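Long-range contacts in geranylgeranyl pyrophosphate synthase (Corynebacterium glutamicum, PDB 3LK5), which probably joins prenyl diphosphate building blocks into longer isoprenoid chains, as a magnesium-dependent member of the FPP/GGPP synthase family: residues Ile221-His226 with Leu243-Ile249; Arg175-Trp180 with His226-Ile231. One frame throughout, in Å; residues are numbered along the deposited sequence.

In the fold
Both contacts use helix 205-231, a long helix of this mainly helical prenyl synthase fold. In contact 1 its residues 221-226 pack on helix 236-263, the next long helix in the chain. In contact 2 its last turns, 226-231, pack on helix 170-199. His226 belongs to both contacts, and their centres lie about 12 Å apart. They also touch directly, where Arg223 CD packs 3.8 Å from Ala179 O. Their centres lie about 11 Å and 17 Å from the centre of the chain. Neither is at Asp108, Asp112 and Asp194, which bind magnesium, absent from this chain. Both join helices, contact 1 by packing and contact 2 by packing, hydrogen bonds and a water.

Contact 1 of 2, residues Ile221-His226 with Leu243-Ile249; sequences IARPLH and LHYGHDI
Leu243 reaches across to helix 205-231 with its branched end. Leu243 CD2 lies 3.5 Å from Ala222 O and 3.8 Å from His226 CB. Leu243 CD1 stands over one face of the His226 ring. Arg223 NH1 fixes the edge of that ring with a hydrogen bond to His226 ND1, 3.0 Å long, nearly in the planes of both groups but bent at 138°. Arg223 also makes a salt bridge with Glu186.

Ile221 carries the other end of the contact. Its chi1 of -51° sets CG2 opposite the backbone N and CG1 beside it. Ile221 CG2 thus sits tightly on Gly246 CA, at 3.5 Å, while the CG1 branch carries Ile221 CD1 to 3.7 Å from Ile249 CG2. Between these ends Ala222 CA and Gly246 CA are only 3.9 Å apart. Glycine lets the two nearly antiparallel backbones come this close. Leu225 crosses the Tyr245 side chain at about a right angle, with Leu225 CD1 3.5 Å from Tyr245 CD2. Ile249 CG1 covers one face of the Tyr245 ring.

Other helices surround the pair. Tyr69 of helix 65-78 packs on Ile221 and Leu225, and the Tyr245 hydroxyl hydrogen-bonds to Tyr69 OH and Leu361 O. Helix 355-369 covers Leu225, Tyr245 and Ile249, while helix 170-199 lies against Arg223 and His226.

Contact 2 of 2, residues Arg175-Trp180 with His226-Ile231; sequences RTRDAW and HLGASI
Arg175-Trp180 and His226-Ile231 run almost antiparallel at 172°, their axes 8.2 Å apart, with Ala179 facing Leu227 and Arg175 facing Ser230. Leu227 has the most surface buried. Its two methyl branches divide the work. Leu227 CD1 lies 3.6 Å from Thr176 CB. Leu227 CD2 meets the edge of the Trp180 indole near CE3, close to the ring plane. The Leu227 side chain has CG opposite its own backbone N (chi1 174°) and runs alongside both residues. Thr176 CG2 also touches Ile231 CG1.

Ala179 points at the other helix. Ala179 CB makes a CH-pi contact over one face of the His226 ring, 3.7 Å from the centroid, and also touches the backbone N of Leu227.

Arg175 grips the C-terminal end of helix 205-231. Its chain bends at chi3 (-58°), and two nitrogens of one guanidinium edge take two successive carbonyls. Arg175 NE bonds to Ser230 O at 2.7 Å. Arg175 NH1 bonds to Ile231 O at 2.8 Å and is the straighter bond, although it approaches that carbonyl from above its plane. A water lies between the two helices. The water donates to Arg175 O at 2.7 Å, accepts from Ala179 N at 2.9 Å, and bonds to Ser230 OG. It thus bridges a break in the helix bonding of 175-180 and ties it to the other helix.

The indole NE1 of Trp180 hydrogen-bonds to Glu160 OE1, and the ring packs on helix 87-111. An arginine holding the last carbonyls of a helix, beside close antiparallel packing at alanine, joins two long helices of the all-alpha prenyl synthase fold.

Contact 1 of 2, residues Ile221-His226 with Leu243-Ile249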
# COMPACT_ATOMS: atom_id res chain seq x y z
N ILE A 221 15.94 4.08 -10.76
CA ILE A 221 16.49 5.00 -11.71
C ILE A 221 15.64 5.22 -12.94
O ILE A 221 15.32 6.37 -13.28
CB ILE A 221 17.96 4.56 -12.17
CG1 ILE A 221 18.82 4.29 -10.94
CG2 ILE A 221 18.55 5.68 -13.11
CD1 ILE A 221 20.41 4.31 -11.23
N ALA A 222 15.30 4.13 -13.64
CA ALA A 222 14.62 4.31 -14.93
C ALA A 222 13.24 4.94 -14.80
O ALA A 222 12.93 5.90 -15.51
CB ALA A 222 14.53 2.98 -15.73
N ARG A 223 12.41 4.39 -13.93
CA ARG A 223 11.08 4.99 -13.81
C ARG A 223 11.07 6.39 -13.15
O ARG A 223 10.28 7.21 -13.57
CB ARG A 223 10.05 4.06 -13.14
CG ARG A 223 9.73 2.75 -13.91
CD ARG A 223 9.13 3.03 -15.27
NE ARG A 223 8.65 1.77 -15.89
CZ ARG A 223 8.27 1.67 -17.16
NH1 ARG A 223 8.24 2.74 -17.96
NH2 ARG A 223 7.84 0.49 -17.64
N PRO A 224 11.92 6.65 -12.12
CA PRO A 224 11.96 8.06 -11.65
C PRO A 224 12.33 9.01 -12.81
O PRO A 224 11.72 10.04 -12.94
CB PRO A 224 13.04 8.02 -10.55
CG PRO A 224 12.78 6.63 -9.90
CD PRO A 224 12.63 5.75 -11.18
N LEU A 225 13.32 8.66 -13.63
CA LEU A 225 13.68 9.53 -14.79
C LEU A 225 12.48 9.71 -15.70
O LEU A 225 12.18 10.81 -16.15
CB LEU A 225 14.81 8.92 -15.65
CG LEU A 225 16.19 9.12 -14.97
CD1 LEU A 225 17.25 8.14 -15.58
CD2 LEU A 225 16.68 10.58 -15.03
N HIS A 226 11.84 8.58 -16.01
CA HIS A 226 10.64 8.58 -16.85
C HIS A 226 9.57 9.50 -16.26
O HIS A 226 8.99 10.32 -16.97
CB HIS A 226 10.13 7.11 -17.00
CG HIS A 226 9.03 6.95 -18.00
ND1 HIS A 226 8.40 5.74 -18.23
CD2 HIS A 226 8.40 7.86 -18.78
CE1 HIS A 226 7.43 5.92 -19.12
NE2 HIS A 226 7.42 7.19 -19.47
N LEU A 243 15.46 6.01 -20.24
CA LEU A 243 15.06 4.68 -19.80
C LEU A 243 16.19 3.68 -20.03
O LEU A 243 16.39 2.80 -19.19
CB LEU A 243 13.76 4.19 -20.48
CG LEU A 243 12.45 4.76 -19.92
CD1 LEU A 243 11.26 4.41 -20.89
CD2 LEU A 243 12.17 4.26 -18.50
N HIS A 244 16.92 3.83 -21.13
CA HIS A 244 18.08 2.94 -21.39
C HIS A 244 19.19 3.21 -20.39
O HIS A 244 19.78 2.29 -19.83
CB HIS A 244 18.61 3.14 -22.80
CG HIS A 244 17.84 2.42 -23.86
ND1 HIS A 244 17.81 1.04 -23.94
CD2 HIS A 244 17.17 2.87 -24.94
CE1 HIS A 244 17.10 0.68 -25.00
NE2 HIS A 244 16.71 1.77 -25.64
N TYR A 245 19.51 4.49 -20.19
CA TYR A 245 20.42 4.86 -19.11
C TYR A 245 20.00 4.26 -17.77
O TYR A 245 20.81 3.64 -17.06
CB TYR A 245 20.53 6.39 -19.01
CG TYR A 245 21.19 6.95 -17.76
CD1 TYR A 245 22.54 7.38 -17.78
CD2 TYR A 245 20.45 7.07 -16.55
CE1 TYR A 245 23.12 7.95 -16.61
CE2 TYR A 245 21.00 7.59 -15.40
CZ TYR A 245 22.34 8.04 -15.43
OH TYR A 245 22.83 8.57 -14.26
N GLY A 246 18.73 4.40 -17.43
CA GLY A 246 18.28 3.93 -16.12
C GLY A 246 18.39 2.41 -16.01
O GLY A 246 18.66 1.87 -14.93
N HIS A 247 18.11 1.71 -17.11
CA HIS A 247 18.16 0.25 -17.11
C HIS A 247 19.62 -0.21 -16.82
O HIS A 247 19.86 -0.98 -15.88
CB HIS A 247 17.69 -0.32 -18.46
CG HIS A 247 17.99 -1.78 -18.67
ND1 HIS A 247 19.20 -2.23 -19.19
CD2 HIS A 247 17.23 -2.88 -18.49
CE1 HIS A 247 19.17 -3.55 -19.28
NE2 HIS A 247 17.99 -3.97 -18.86
N ASP A 248 20.55 0.34 -17.60
CA ASP A 248 21.99 -0.03 -17.47
C ASP A 248 22.62 0.42 -16.16
O ASP A 248 23.21 -0.39 -15.43
CB ASP A 248 22.79 0.52 -18.64
CG ASP A 248 22.44 -0.14 -19.95
OD1 ASP A 248 21.63 -1.10 -19.99
OD2 ASP A 248 22.97 0.30 -20.97
N ILE A 249 22.46 1.69 -15.82
CA ILE A 249 23.00 2.18 -14.57
C ILE A 249 22.29 1.55 -13.34
O ILE A 249 22.93 1.28 -12.32
CB ILE A 249 22.98 3.76 -14.52
CG1 ILE A 249 23.72 4.36 -15.75
CG2 ILE A 249 23.58 4.28 -13.17
CD1 ILE A 249 25.19 3.73 -16.01

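Contact 2 of 2, residues Arg175-Trp180 with His226-Ile231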
# COMPACT_ATOMS: atom_id res chain seq x y z
N ARG A 175 0.06 12.58 -17.80
CA ARG A 175 1.32 12.16 -18.42
C ARG A 175 2.12 11.23 -17.49
O ARG A 175 2.87 10.41 -17.98
CB ARG A 175 2.21 13.37 -18.82
CG ARG A 175 1.72 14.11 -20.10
CD ARG A 175 2.80 15.08 -20.67
NE ARG A 175 3.20 16.09 -19.69
CZ ARG A 175 2.58 17.27 -19.54
NH1 ARG A 175 3.02 18.14 -18.61
NH2 ARG A 175 1.54 17.59 -20.30
N THR A 176 1.94 11.39 -16.18
CA THR A 176 2.66 10.56 -15.19
C THR A 176 2.24 9.08 -15.21
O THR A 176 2.97 8.25 -14.70
CB THR A 176 2.52 11.04 -13.71
OG1 THR A 176 1.16 10.90 -13.24
CG2 THR A 176 2.99 12.51 -13.54
N ARG A 177 1.11 8.75 -15.84
CA ARG A 177 0.54 7.40 -15.62
C ARG A 177 1.50 6.27 -16.00
O ARG A 177 1.73 5.35 -15.20
CB ARG A 177 -0.80 7.23 -16.37
CG ARG A 177 -2.01 8.05 -15.85
CD ARG A 177 -2.25 7.77 -14.37
NE ARG A 177 -2.41 6.32 -14.09
CZ ARG A 177 -2.08 5.79 -12.92
NH1 ARG A 177 -1.55 6.57 -11.96
NH2 ARG A 177 -2.24 4.47 -12.72
N ASP A 178 2.09 6.33 -17.21
CA ASP A 178 2.91 5.19 -17.68
C ASP A 178 4.07 4.91 -16.71
O ASP A 178 4.30 3.75 -16.30
CB ASP A 178 3.45 5.41 -19.11
CG ASP A 178 2.35 5.33 -20.18
OD1 ASP A 178 1.26 4.78 -19.90
OD2 ASP A 178 2.56 5.79 -21.33
N ALA A 179 4.80 5.96 -16.32
CA ALA A 179 5.92 5.76 -15.44
C ALA A 179 5.48 5.33 -14.05
O ALA A 179 6.10 4.46 -13.45
CB ALA A 179 6.78 7.07 -15.32
N TRP A 180 4.42 5.97 -13.54
CA TRP A 180 4.01 5.68 -12.16
C TRP A 180 3.32 4.32 -12.05
O TRP A 180 3.58 3.56 -11.07
CB TRP A 180 3.01 6.77 -11.72
CG TRP A 180 2.62 6.76 -10.24
CD1 TRP A 180 1.47 6.26 -9.71
CD2 TRP A 180 3.33 7.39 -9.16
NE1 TRP A 180 1.42 6.51 -8.35
CE2 TRP A 180 2.57 7.19 -7.99
CE3 TRP A 180 4.55 8.10 -9.09
CZ2 TRP A 180 2.96 7.69 -6.72
CZ3 TRP A 180 4.96 8.62 -7.84
CH2 TRP A 180 4.16 8.40 -6.67
N HIS A 226 11.84 8.58 -16.01
CA HIS A 226 10.64 8.58 -16.85
C HIS A 226 9.57 9.50 -16.26
O HIS A 226 8.99 10.32 -16.97
CB HIS A 226 10.13 7.11 -17.00
CG HIS A 226 9.03 6.95 -18.00
ND1 HIS A 226 8.40 5.74 -18.23
CD2 HIS A 226 8.40 7.86 -18.78
CE1 HIS A 226 7.43 5.92 -19.12
NE2 HIS A 226 7.42 7.19 -19.47
N LEU A 227 9.32 9.36 -14.95
CA LEU A 227 8.30 10.20 -14.30
C LEU A 227 8.60 11.71 -14.46
O LEU A 227 7.72 12.50 -14.87
CB LEU A 227 8.23 9.79 -12.81
CG LEU A 227 7.32 10.63 -11.92
CD1 LEU A 227 5.86 10.46 -12.46
CD2 LEU A 227 7.45 10.22 -10.42
N GLY A 228 9.82 12.10 -14.11
CA GLY A 228 10.23 13.51 -14.22
C GLY A 228 10.13 14.00 -15.66
O GLY A 228 9.60 15.10 -15.91
N ALA A 229 10.61 13.19 -16.60
CA ALA A 229 10.52 13.58 -18.02
C ALA A 229 9.08 13.71 -18.52
O ALA A 229 8.78 14.65 -19.29
CB ALA A 229 11.36 12.63 -18.95
N SER A 230 8.20 12.81 -18.08
CA SER A 230 6.77 12.88 -18.46
C SER A 230 6.12 14.14 -17.91
O SER A 230 5.34 14.79 -18.59
CB SER A 230 6.02 11.63 -17.94
OG SER A 230 6.45 10.51 -18.70
N ILE A 231 6.49 14.51 -16.68
CA ILE A 231 5.93 15.76 -16.07
C ILE A 231 6.28 16.97 -16.95
O ILE A 231 5.42 17.85 -17.19
CB ILE A 231 6.40 15.93 -14.63
CG1 ILE A 231 5.79 14.84 -13.75
CG2 ILE A 231 6.02 17.37 -14.05
CD1 ILE A 231 6.44 14.70 -12.37
O HOH W 1 4.77 8.57 -17.64